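Local atomic coordinates of 3,4-dihydroxybenzoate decarboxylase (Enterobacter cloacae, PDB entry 5NY5), a protein that catalyses the decarboxylation of 3,4-dihydroxybenzoate to catechol, and can run in reverse to carboxylate catechols at the para position, with prenylated FMN as cofactor. Residues Thr165-His170 with Ile218-Glu223; Asn232-Ala237 with Val245-Gly250; Thr227-Asn232 with Lys254-Ala259. All blocks are in the same frame, centred on the assembly; numbering follows the deposited sequence.

Interaction 1: Thr165-His170 with Ile218-Glu223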
ATOM      1  N   THR A 165     -24.516  43.965   8.559  1.00 84.08           N
ATOM      2  CA  THR A 165     -25.455  43.412   7.596  1.00 81.65           C
ATOM      3  C   THR A 165     -24.904  42.132   6.983  1.00 80.16           C
ATOM      4  O   THR A 165     -23.695  41.881   6.989  1.00 80.63           O
ATOM      5  CB  THR A 165     -25.762  44.419   6.481  1.00 80.18           C
ATOM      6  OG1 THR A 165     -24.579  44.648   5.705  1.00 80.83           O
ATOM      7  CG2 THR A 165     -26.235  45.737   7.069  1.00 81.85           C
ATOM      8  N   ASP A 166     -25.813  41.326   6.441  1.00 78.49           N
ATOM      9  CA  ASP A 166     -25.445  40.095   5.756  1.00 77.00           C
ATOM     10  C   ASP A 166     -26.443  39.835   4.640  1.00 77.95           C
ATOM     11  O   ASP A 166     -27.655  39.846   4.877  1.00 74.73           O
ATOM     12  CB  ASP A 166     -25.413  38.907   6.723  1.00 78.22           C
ATOM     13  CG  ASP A 166     -24.900  37.641   6.070  1.00 77.00           C
ATOM     14  OD1 ASP A 166     -23.929  37.727   5.289  1.00 76.23           O
ATOM     15  OD2 ASP A 166     -25.469  36.561   6.335  1.00 76.94           O
ATOM     16  N   VAL A 167     -25.938  39.611   3.431  1.00 73.86           N
ATOM     17  CA  VAL A 167     -26.764  39.249   2.287  1.00 71.76           C
ATOM     18  C   VAL A 167     -26.287  37.894   1.779  1.00 72.39           C
ATOM     19  O   VAL A 167     -25.079  37.657   1.659  1.00 73.80           O
ATOM     20  CB  VAL A 167     -26.731  40.332   1.188  1.00 72.81           C
ATOM     21  CG1 VAL A 167     -26.285  41.674   1.766  1.00 78.66           C
ATOM     22  CG2 VAL A 167     -25.877  39.935  -0.003  1.00 70.37           C
ATOM     23  N   THR A 168     -27.235  36.992   1.532  1.00 69.06           N
ATOM     24  CA  THR A 168     -26.919  35.608   1.211  1.00 68.47           C
ATOM     25  C   THR A 168     -28.022  35.028   0.339  1.00 66.89           C
ATOM     26  O   THR A 168     -29.070  35.644   0.132  1.00 66.47           O
ATOM     27  CB  THR A 168     -26.752  34.760   2.478  1.00 70.19           C
ATOM     28  OG1 THR A 168     -27.710  35.171   3.461  1.00 71.35           O
ATOM     29  CG2 THR A 168     -25.350  34.897   3.045  1.00 71.59           C
ATOM     30  N   ILE A 169     -27.776  33.820  -0.162  1.00 66.21           N
ATOM     31  CA  ILE A 169     -28.722  33.096  -1.005  1.00 64.88           C
ATOM     32  C   ILE A 169     -29.202  31.868  -0.246  1.00 65.71           C
ATOM     33  O   ILE A 169     -28.390  31.063   0.225  1.00 66.55           O
ATOM     34  CB  ILE A 169     -28.092  32.700  -2.351  1.00 63.44           C
ATOM     35  CG1 ILE A 169     -27.623  33.946  -3.105  1.00 62.76           C
ATOM     36  CG2 ILE A 169     -29.087  31.913  -3.192  1.00 62.29           C
ATOM     37  CD1 ILE A 169     -27.158  33.671  -4.519  1.00 61.37           C
ATOM     38  N   HIS A 170     -30.519  31.726  -0.130  1.00 65.63           N
ATOM     39  CA  HIS A 170     -31.138  30.613   0.570  1.00 66.49           C
ATOM     40  C   HIS A 170     -32.224  30.010  -0.306  1.00 65.35           C
ATOM     41  O   HIS A 170     -32.621  30.578  -1.327  1.00 64.07           O
ATOM     42  CB  HIS A 170     -31.744  31.055   1.909  1.00 68.18           C
ATOM     43  CG  HIS A 170     -30.795  31.803   2.791  1.00 69.49           C
ATOM     44  ND1 HIS A 170     -30.308  31.282   3.969  1.00 71.29           N
ATOM     45  CD2 HIS A 170     -30.249  33.036   2.670  1.00 69.42           C
ATOM     46  CE1 HIS A 170     -29.499  32.161   4.535  1.00 72.28           C
ATOM     47  NE2 HIS A 170     -29.448  33.234   3.767  1.00 71.48           N
ATOM     48  N   ILE A 218     -24.466  36.410  -8.839  1.00 58.62           N
ATOM     49  CA  ILE A 218     -23.131  35.833  -8.957  1.00 59.08           C
ATOM     50  C   ILE A 218     -22.195  36.437  -7.920  1.00 60.52           C
ATOM     51  O   ILE A 218     -21.468  35.719  -7.223  1.00 61.50           O
ATOM     52  CB  ILE A 218     -22.594  36.025 -10.386  1.00 58.28           C
ATOM     53  CG1 ILE A 218     -23.432  35.220 -11.381  1.00 57.10           C
ATOM     54  CG2 ILE A 218     -21.131  35.630 -10.467  1.00 59.04           C
ATOM     55  CD1 ILE A 218     -23.112  35.517 -12.827  1.00 56.37           C
ATOM     56  N   GLY A 219     -22.198  37.765  -7.799  1.00 60.83           N
ATOM     57  CA  GLY A 219     -21.301  38.418  -6.864  1.00 62.34           C
ATOM     58  C   GLY A 219     -21.613  38.117  -5.413  1.00 63.51           C
ATOM     59  O   GLY A 219     -20.715  38.136  -4.566  1.00 64.98           O
ATOM     60  N   ALA A 220     -22.877  37.825  -5.104  1.00 63.05           N
ATOM     61  CA  ALA A 220     -23.271  37.578  -3.722  1.00 64.27           C
ATOM     62  C   ALA A 220     -22.650  36.311  -3.151  1.00 65.04           C
ATOM     63  O   ALA A 220     -22.626  36.146  -1.927  1.00 66.47           O
ATOM     64  CB  ALA A 220     -24.793  37.497  -3.615  1.00 63.66           C
ATOM     65  N   CYS A 221     -22.152  35.417  -4.001  1.00 64.29           N
ATOM     66  CA  CYS A 221     -21.596  34.153  -3.542  1.00 65.08           C
ATOM     67  C   CYS A 221     -20.132  34.251  -3.137  1.00 66.55           C
ATOM     68  O   CYS A 221     -19.587  33.277  -2.611  1.00 67.60           O
ATOM     69  CB  CYS A 221     -21.756  33.087  -4.626  1.00 63.82           C
ATOM     70  SG  CYS A 221     -23.472  32.734  -5.049  1.00 62.39           S
ATOM     71  N   PHE A 222     -19.489  35.390  -3.360  1.00 66.82           N
ATOM     72  CA  PHE A 222     -18.094  35.571  -2.996  1.00 68.39           C
ATOM     73  C   PHE A 222     -17.972  36.121  -1.576  1.00 70.25           C
ATOM     74  O   PHE A 222     -18.930  36.632  -0.993  1.00 70.25           O
ATOM     75  CB  PHE A 222     -17.399  36.507  -3.983  1.00 67.93           C
ATOM     76  CG  PHE A 222     -17.162  35.895  -5.333  1.00 66.63           C
ATOM     77  CD1 PHE A 222     -18.212  35.687  -6.207  1.00 64.83           C
ATOM     78  CD2 PHE A 222     -15.887  35.534  -5.729  1.00 67.40           C
ATOM     79  CE1 PHE A 222     -17.998  35.126  -7.446  1.00 63.80           C
ATOM     80  CE2 PHE A 222     -15.667  34.974  -6.969  1.00 66.37           C
ATOM     81  CZ  PHE A 222     -16.724  34.770  -7.828  1.00 64.57           C
ATOM     82  N   GLU A 223     -16.768  36.001  -1.021  1.00 78.63           N
ATOM     83  CA  GLU A 223     -16.486  36.544   0.300  1.00 74.11           C
ATOM     84  C   GLU A 223     -16.309  38.052   0.213  1.00 74.37           C
ATOM     85  O   GLU A 223     -15.507  38.547  -0.586  1.00 74.18           O
ATOM     86  CB  GLU A 223     -15.238  35.895   0.898  1.00 80.79           C
ATOM     87  CG  GLU A 223     -15.520  34.640   1.706  1.00 84.90           C
ATOM     88  CD  GLU A 223     -16.323  34.925   2.962  1.00 88.55           C
ATOM     89  OE1 GLU A 223     -16.234  36.058   3.482  1.00 94.64           O
ATOM     90  OE2 GLU A 223     -17.045  34.019   3.429  1.00 86.54           O
TER

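Interaction 2: Asn232-Ala237 with Val245-Gly250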
ATOM      1  N   ASN A 232     -22.037  44.333   1.804  1.00 67.90           N
ATOM      2  CA  ASN A 232     -20.849  44.379   0.959  1.00 67.03           C
ATOM      3  C   ASN A 232     -20.879  43.380  -0.189  1.00 64.87           C
ATOM      4  O   ASN A 232     -20.205  43.607  -1.200  1.00 64.12           O
ATOM      5  CB  ASN A 232     -19.605  44.156   1.815  1.00 67.76           C
ATOM      6  CG  ASN A 232     -19.474  45.182   2.925  1.00 70.07           C
ATOM      7  OD1 ASN A 232     -19.991  44.994   4.028  1.00 71.16           O
ATOM      8  ND2 ASN A 232     -18.783  46.279   2.637  1.00 70.97           N
ATOM      9  N   GLU A 233     -21.631  42.285  -0.070  1.00 63.99           N
ATOM     10  CA  GLU A 233     -21.705  41.345  -1.181  1.00 62.08           C
ATOM     11  C   GLU A 233     -22.342  41.973  -2.412  1.00 61.55           C
ATOM     12  O   GLU A 233     -22.139  41.475  -3.524  1.00 60.16           O
ATOM     13  CB  GLU A 233     -22.473  40.089  -0.771  1.00 68.94           C
ATOM     14  CG  GLU A 233     -21.759  39.228   0.258  1.00 71.88           C
ATOM     15  CD  GLU A 233     -22.040  39.662   1.681  1.00 78.72           C
ATOM     16  OE1 GLU A 233     -22.620  38.858   2.442  1.00 81.03           O
ATOM     17  OE2 GLU A 233     -21.692  40.806   2.035  1.00 85.85           O
ATOM     18  N   LEU A 234     -23.100  43.057  -2.237  1.00 62.74           N
ATOM     19  CA  LEU A 234     -23.649  43.795  -3.363  1.00 62.52           C
ATOM     20  C   LEU A 234     -22.609  44.661  -4.056  1.00 62.72           C
ATOM     21  O   LEU A 234     -22.847  45.114  -5.181  1.00 62.32           O
ATOM     22  CB  LEU A 234     -24.815  44.668  -2.901  1.00 63.88           C
ATOM     23  CG  LEU A 234     -26.009  43.937  -2.286  1.00 63.89           C
ATOM     24  CD1 LEU A 234     -27.057  44.925  -1.815  1.00 65.46           C
ATOM     25  CD2 LEU A 234     -26.608  42.965  -3.283  1.00 62.27           C
ATOM     26  N   GLY A 235     -21.466  44.905  -3.410  1.00 63.45           N
ATOM     27  CA  GLY A 235     -20.431  45.721  -4.017  1.00 63.81           C
ATOM     28  C   GLY A 235     -19.816  45.109  -5.254  1.00 62.25           C
ATOM     29  O   GLY A 235     -19.293  45.840  -6.101  1.00 62.44           O
ATOM     30  N   VAL A 236     -19.869  43.782  -5.380  1.00 60.83           N
ATOM     31  CA  VAL A 236     -19.338  43.126  -6.568  1.00 59.40           C
ATOM     32  C   VAL A 236     -20.193  43.461  -7.782  1.00 58.92           C
ATOM     33  O   VAL A 236     -19.677  43.831  -8.843  1.00 58.69           O
ATOM     34  CB  VAL A 236     -19.244  41.607  -6.344  1.00 58.15           C
ATOM     35  CG1 VAL A 236     -18.469  40.948  -7.473  1.00 57.44           C
ATOM     36  CG2 VAL A 236     -18.601  41.309  -5.001  1.00 59.36           C
ATOM     37  N   ALA A 237     -21.515  43.345  -7.640  1.00 58.90           N
ATOM     38  CA  ALA A 237     -22.412  43.671  -8.743  1.00 58.61           C
ATOM     39  C   ALA A 237     -22.275  45.129  -9.156  1.00 59.80           C
ATOM     40  O   ALA A 237     -22.236  45.442 -10.353  1.00 59.51           O
ATOM     41  CB  ALA A 237     -23.856  43.359  -8.356  1.00 58.65           C
ATOM     42  N   VAL A 245     -25.711  49.307  -6.843  1.00 65.93           N
ATOM     43  CA  VAL A 245     -26.975  48.609  -6.656  1.00 65.46           C
ATOM     44  C   VAL A 245     -27.894  49.462  -5.794  1.00 67.18           C
ATOM     45  O   VAL A 245     -27.486  49.977  -4.746  1.00 68.46           O
ATOM     46  CB  VAL A 245     -26.736  47.230  -6.023  1.00 64.36           C
ATOM     47  CG1 VAL A 245     -28.053  46.502  -5.810  1.00 64.02           C
ATOM     48  CG2 VAL A 245     -25.801  46.410  -6.888  1.00 62.77           C
ATOM     49  N   GLU A 246     -29.140  49.614  -6.227  1.00 67.32           N
ATOM     50  CA  GLU A 246     -30.088  50.475  -5.536  1.00 69.04           C
ATOM     51  C   GLU A 246     -30.896  49.683  -4.516  1.00 69.13           C
ATOM     52  O   GLU A 246     -31.356  48.572  -4.795  1.00 67.84           O
ATOM     53  CB  GLU A 246     -31.020  51.156  -6.539  1.00 69.40           C
ATOM     54  CG  GLU A 246     -30.316  52.172  -7.425  1.00 69.84           C
ATOM     55  CD  GLU A 246     -31.151  52.596  -8.617  1.00 69.88           C
ATOM     56  OE1 GLU A 246     -30.575  53.141  -9.581  1.00 69.87           O
ATOM     57  OE2 GLU A 246     -32.381  52.383  -8.594  1.00 70.02           O
ATOM     58  N   LEU A 247     -31.060  50.264  -3.331  1.00 70.79           N
ATOM     59  CA  LEU A 247     -31.803  49.652  -2.241  1.00 71.28           C
ATOM     60  C   LEU A 247     -32.987  50.531  -1.865  1.00 73.03           C
ATOM     61  O   LEU A 247     -32.941  51.756  -2.006  1.00 74.31           O
ATOM     62  CB  LEU A 247     -30.911  49.431  -1.017  1.00 71.88           C
ATOM     63  CG  LEU A 247     -29.705  48.517  -1.237  1.00 70.31           C
ATOM     64  CD1 LEU A 247     -28.821  48.475  -0.005  1.00 71.24           C
ATOM     65  CD2 LEU A 247     -30.167  47.122  -1.610  1.00 68.62           C
ATOM     66  N   VAL A 248     -34.049  49.895  -1.382  1.00 73.17           N
ATOM     67  CA  VAL A 248     -35.269  50.584  -0.984  1.00 74.84           C
ATOM     68  C   VAL A 248     -35.667  50.095   0.400  1.00 75.85           C
ATOM     69  O   VAL A 248     -35.564  48.901   0.698  1.00 74.81           O
ATOM     70  CB  VAL A 248     -36.409  50.357  -2.003  1.00 74.17           C
ATOM     71  CG1 VAL A 248     -36.598  48.875  -2.277  1.00 72.43           C
ATOM     72  CG2 VAL A 248     -37.708  50.982  -1.512  1.00 75.98           C
ATOM     73  N   GLN A 249     -36.105  51.020   1.249  1.00 77.99           N
ATOM     74  CA  GLN A 249     -36.563  50.650   2.580  1.00 79.26           C
ATOM     75  C   GLN A 249     -37.761  49.714   2.482  1.00 78.73           C
ATOM     76  O   GLN A 249     -38.595  49.837   1.580  1.00 78.33           O
ATOM     77  CB  GLN A 249     -36.930  51.900   3.379  1.00 81.81           C
ATOM     78  CG  GLN A 249     -37.408  51.622   4.792  1.00 83.45           C
ATOM     79  CD  GLN A 249     -36.351  50.948   5.638  1.00 83.23           C
ATOM     80  OE1 GLN A 249     -35.156  51.182   5.462  1.00 82.72           O
ATOM     81  NE2 GLN A 249     -36.786  50.100   6.561  1.00 83.71           N
ATOM     82  N   GLY A 250     -37.834  48.763   3.409  1.00 78.84           N
ATOM     83  CA  GLY A 250     -38.947  47.839   3.424  1.00 78.55           C
ATOM     84  C   GLY A 250     -40.264  48.533   3.700  1.00 80.39           C
ATOM     85  O   GLY A 250     -40.325  49.652   4.213  1.00 82.21           O
TER

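Interaction 3: Thr227-Asn232 with Lys254-Ala259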
ATOM      1  N   THR A 227     -18.397  46.555   6.342  1.00 75.92           N
ATOM      2  CA  THR A 227     -18.308  47.991   6.557  1.00 77.87           C
ATOM      3  C   THR A 227     -19.633  48.470   7.134  1.00 84.63           C
ATOM      4  O   THR A 227     -20.636  47.755   7.067  1.00 79.49           O
ATOM      5  CB  THR A 227     -17.999  48.725   5.243  1.00 77.05           C
ATOM      6  OG1 THR A 227     -19.088  48.557   4.327  1.00 76.20           O
ATOM      7  CG2 THR A 227     -16.719  48.189   4.617  1.00 75.83           C
ATOM      8  N   PRO A 228     -19.665  49.670   7.725  1.00 91.83           N
ATOM      9  CA  PRO A 228     -20.909  50.136   8.361  1.00 92.75           C
ATOM     10  C   PRO A 228     -22.030  50.289   7.344  1.00 90.48           C
ATOM     11  O   PRO A 228     -21.883  50.991   6.340  1.00 91.86           O
ATOM     12  CB  PRO A 228     -20.512  51.489   8.967  1.00 97.31           C
ATOM     13  CG  PRO A 228     -19.029  51.440   9.086  1.00 98.57           C
ATOM     14  CD  PRO A 228     -18.564  50.628   7.924  1.00 95.79           C
ATOM     15  N   PHE A 229     -23.161  49.635   7.623  1.00 87.29           N
ATOM     16  CA  PHE A 229     -24.307  49.607   6.713  1.00 83.46           C
ATOM     17  C   PHE A 229     -23.854  49.259   5.297  1.00 79.85           C
ATOM     18  O   PHE A 229     -24.253  49.882   4.312  1.00 81.99           O
ATOM     19  CB  PHE A 229     -25.067  50.935   6.742  1.00 85.55           C
ATOM     20  CG  PHE A 229     -25.802  51.192   8.029  1.00 87.87           C
ATOM     21  CD1 PHE A 229     -27.112  50.774   8.188  1.00 87.56           C
ATOM     22  CD2 PHE A 229     -25.186  51.861   9.076  1.00 91.35           C
ATOM     23  CE1 PHE A 229     -27.795  51.011   9.368  1.00 88.71           C
ATOM     24  CE2 PHE A 229     -25.863  52.103  10.259  1.00 93.25           C
ATOM     25  CZ  PHE A 229     -27.169  51.677  10.405  1.00 92.31           C
ATOM     26  N   GLY A 230     -23.001  48.244   5.207  1.00 76.16           N
ATOM     27  CA  GLY A 230     -22.279  47.956   3.985  1.00 74.29           C
ATOM     28  C   GLY A 230     -23.024  47.147   2.946  1.00 72.17           C
ATOM     29  O   GLY A 230     -23.015  47.514   1.768  1.00 71.24           O
ATOM     30  N   TYR A 231     -23.666  46.054   3.361  1.00 71.52           N
ATOM     31  CA  TYR A 231     -24.250  45.087   2.429  1.00 69.50           C
ATOM     32  C   TYR A 231     -23.231  44.724   1.350  1.00 67.86           C
ATOM     33  O   TYR A 231     -23.499  44.792   0.150  1.00 66.70           O
ATOM     34  CB  TYR A 231     -25.543  45.624   1.810  1.00 69.52           C
ATOM     35  CG  TYR A 231     -26.630  45.971   2.805  1.00 71.17           C
ATOM     36  CD1 TYR A 231     -27.509  45.002   3.270  1.00 70.91           C
ATOM     37  CD2 TYR A 231     -26.787  47.272   3.266  1.00 73.09           C
ATOM     38  CE1 TYR A 231     -28.506  45.316   4.173  1.00 72.53           C
ATOM     39  CE2 TYR A 231     -27.782  47.595   4.169  1.00 74.71           C
ATOM     40  CZ  TYR A 231     -28.637  46.614   4.619  1.00 74.42           C
ATOM     41  OH  TYR A 231     -29.628  46.930   5.516  1.00 76.14           O
ATOM     42  N   ASN A 232     -22.037  44.333   1.804  1.00 67.90           N
ATOM     43  CA  ASN A 232     -20.849  44.379   0.959  1.00 67.03           C
ATOM     44  C   ASN A 232     -20.879  43.380  -0.189  1.00 64.87           C
ATOM     45  O   ASN A 232     -20.205  43.607  -1.200  1.00 64.12           O
ATOM     46  CB  ASN A 232     -19.605  44.156   1.815  1.00 67.76           C
ATOM     47  CG  ASN A 232     -19.474  45.182   2.925  1.00 70.07           C
ATOM     48  OD1 ASN A 232     -19.991  44.994   4.028  1.00 71.16           O
ATOM     49  ND2 ASN A 232     -18.783  46.279   2.637  1.00 70.97           N
ATOM     50  N   LYS A 254     -38.439  45.699   9.067  1.00 83.67           N
ATOM     51  CA  LYS A 254     -37.321  46.599   9.355  1.00 84.31           C
ATOM     52  C   LYS A 254     -36.063  46.113   8.634  1.00 82.12           C
ATOM     53  O   LYS A 254     -35.090  45.656   9.236  1.00 82.08           O
ATOM     54  CB  LYS A 254     -37.096  46.697  10.859  1.00 86.57           C
ATOM     55  CG  LYS A 254     -38.316  47.133  11.647  1.00 88.93           C
ATOM     56  CD  LYS A 254     -38.678  48.580  11.351  1.00 90.13           C
ATOM     57  CE  LYS A 254     -39.865  49.032  12.186  1.00 92.66           C
ATOM     58  NZ  LYS A 254     -41.081  48.222  11.903  1.00 92.14           N
ATOM     59  N   GLU A 255     -36.100  46.228   7.309  1.00 80.37           N
ATOM     60  CA  GLU A 255     -34.980  45.827   6.468  1.00 78.30           C
ATOM     61  C   GLU A 255     -35.205  46.374   5.067  1.00 77.11           C
ATOM     62  O   GLU A 255     -36.348  46.564   4.644  1.00 77.33           O
ATOM     63  CB  GLU A 255     -34.822  44.301   6.429  1.00 76.76           C
ATOM     64  CG  GLU A 255     -33.513  43.817   5.829  1.00 74.94           C
ATOM     65  CD  GLU A 255     -32.301  44.428   6.501  1.00 75.88           C
ATOM     66  OE1 GLU A 255     -31.675  45.328   5.902  1.00 75.70           O
ATOM     67  OE2 GLU A 255     -31.979  44.017   7.635  1.00 76.93           O
ATOM     68  N   LYS A 256     -34.108  46.627   4.360  1.00 75.98           N
ATOM     69  CA  LYS A 256     -34.169  47.121   2.994  1.00 74.87           C
ATOM     70  C   LYS A 256     -34.290  45.962   2.010  1.00 72.67           C
ATOM     71  O   LYS A 256     -34.056  44.800   2.349  1.00 71.86           O
ATOM     72  CB  LYS A 256     -32.934  47.963   2.671  1.00 74.85           C
ATOM     73  CG  LYS A 256     -32.835  49.240   3.483  1.00 77.14           C
ATOM     74  CD  LYS A 256     -31.471  49.375   4.137  1.00 77.60           C
ATOM     75  CE  LYS A 256     -31.442  50.539   5.113  1.00 80.14           C
ATOM     76  NZ  LYS A 256     -30.220  50.513   5.967  1.00 80.87           N
ATOM     77  N   ALA A 257     -34.664  46.294   0.776  1.00 71.84           N
ATOM     78  CA  ALA A 257     -34.839  45.311  -0.282  1.00 69.92           C
ATOM     79  C   ALA A 257     -34.193  45.814  -1.565  1.00 68.87           C
ATOM     80  O   ALA A 257     -33.896  47.001  -1.713  1.00 69.76           O
ATOM     81  CB  ALA A 257     -36.322  45.003  -0.531  1.00 70.14           C
ATOM     82  N   ILE A 258     -33.971  44.886  -2.495  1.00 67.08           N
ATOM     83  CA  ILE A 258     -33.403  45.238  -3.792  1.00 66.07           C
ATOM     84  C   ILE A 258     -34.440  46.028  -4.579  1.00 66.65           C
ATOM     85  O   ILE A 258     -35.527  45.523  -4.882  1.00 66.47           O
ATOM     86  CB  ILE A 258     -32.959  43.986  -4.556  1.00 64.15           C
ATOM     87  CG1 ILE A 258     -31.876  43.240  -3.774  1.00 63.68           C
ATOM     88  CG2 ILE A 258     -32.453  44.358  -5.941  1.00 63.27           C
ATOM     89  CD1 ILE A 258     -30.615  44.040  -3.562  1.00 64.10           C
ATOM     90  N   ALA A 259     -34.104  47.277  -4.913  1.00 67.46           N
ATOM     91  CA  ALA A 259     -35.074  48.161  -5.551  1.00 68.32           C
ATOM     92  C   ALA A 259     -35.455  47.668  -6.942  1.00 67.06           C
ATOM     93  O   ALA A 259     -36.620  47.764  -7.340  1.00 67.49           O
ATOM     94  CB  ALA A 259     -34.520  49.583  -5.618  1.00 69.53           C
TER

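Interaction 1: Thr165-His170 with Ile218-Glu223
Val167 and Ile169, on an extended strand, meet Ala220 and Cys221, which lie in a turn. The turn is type I and runs from Gly219 to Phe222; the bond from Phe222 N to Gly219 O (3.2 Å) closes it. No backbone pairing links the two segments, so side chains alone make the contact. Ile169 is the nearer of the two strand residues. Its CG1 lies beside the backbone N (chi1 -59°) and the chain then runs on extended, which carries CD1 out to Cys221 SG at 3.8 Å. Two residues back on the strand, Val167 meets the methyl of Ala220 more loosely, with CG2 4.5 Å from CB. Between them Thr168 points away from the turn. Its OG1 bonds to His170 NE2 at 2.6 Å, while His170 ND1 is bonded to Phe183 O. Partners at both nitrogens should fix the rotation of the imidazole. Pro334 of helix 324-346 also packs on Cys221, and Leu153 of the neighbouring strand 148-157 packs on Ala220. In other models of this enzyme Asp166 binds manganese, and Ile169, His170, Phe222 and Glu223 bind prenylated FMN; here both sites are empty. The contact of a barrel strand with this turn borders the cofactor site, to which Ile169 belongs, in the flavin-binding split-barrel domain of the UbiD family.

Interaction 2: Asn232-Ala237 with Val245-Gly250
This is an apolar helix-on-sheet contact, in which Leu234 and Ala237 of helix 234-241 pack against Val245 and Leu247. Val245 leads into strand 246-249, and Leu247 lies on it. Helix and strand follow each other in the chain, as an alpha-beta unit inside the UbiD Rift-related domain. The strand is the middle one of a small mixed sheet, between strands 108-110 and 256-258. The backbones come closest at Leu234 and Val245, whose CA atoms are 6.7 Å apart. On the helix, Leu234 and Ala237 are three residues apart, so both point at the strand. Val245, just before the strand, and Leu247, on it, point toward the helix, and Glu246 between them points away. The two leucines reach for each other tip to tip, with Leu234 CD1 3.8 Å from Leu247 CD2. In Leu234 the extended chi2 (177°) carries CD1 forward; Leu247 answers with its other branch, CD2. Leu234 CD1 also lies 4.4 Å from Val245 CG1, a looser approach. Ile216 of helix 214-219 packs on Leu234, Ala237 and Val245, and Ile258 of strand 256-258 packs on both leucines. Val236 turns from the strand and meets Val97 and Val101 of helix 93-101. Just before Leu234 comes Glu233, a manganese ligand in other models of this enzyme. Val245 splits its branches: while CG1 faces Leu234, CG2 sits 3.9 Å from Ala237 CB and 3.6 Å from the backbone atom Leu234 O.

Interaction 3: Thr227-Asn232 with Lys254-Ala259
Glu255 OE1 accepts two bonds, one from Tyr231 OH at 2.6 Å and one from Lys256 N at 3.2 Å. The hydroxyl meets the oxygen nearly in line with its C-O bond. The backbone N-H comes from the anti side, 32° out of the carboxylate plane. A bend at chi2 (54°) folds the Glu255 chain back to this N-H. OE1 lies at the edge of the tyrosine ring, and the ring and carboxylate planes stand 80° apart. Ser157 OG bonds to OE2, so both oxygens of this buried acid have partners, which may favour its charged form. Glu255 leads into strand 256-258, which forms an antiparallel hairpin with strand 246-249 in the small mixed sheet of the UbiD Rift-related domain. Tyr231 comes from the loop before helix 234-241. Lys256 crosses the tyrosine at about a right angle, its CD 3.4 Å from Tyr231 OH. Its NZ goes on to Phe229 CD1, 3.8 Å away, and approaches that ring obliquely. Two bonds join Thr227 and Asn232 across the bend: Asn232 ND2 to Thr227 OG1 (2.9 Å) and Thr227 N to Asn232 OD1 (3.2 Å).

Following the chain from the N terminus, strand 165-174 comes first. Interaction 1 closes a loop of 47 residues when the chain reaches the turn at 219-222. Interaction 3 starts in the loop 227-232 and closes at 254-259. Interaction 2 is nested inside it and shares Asn232 with it. Both end on the small sheet, where backbone bonds such as Ala257 N to Val248 O join their strands. Interaction 1 is in series with both but touches them. Thr165 OG1 probably bonds to Tyr231 N, and the carboxylates of Asp166 and Glu233, both manganese ligands in other models, come close, OD1 to OE1 3.3 Å. The barrel strand thus meets Glu233 at the metal site, and interaction 2 ties helix 234-241 to the small sheet.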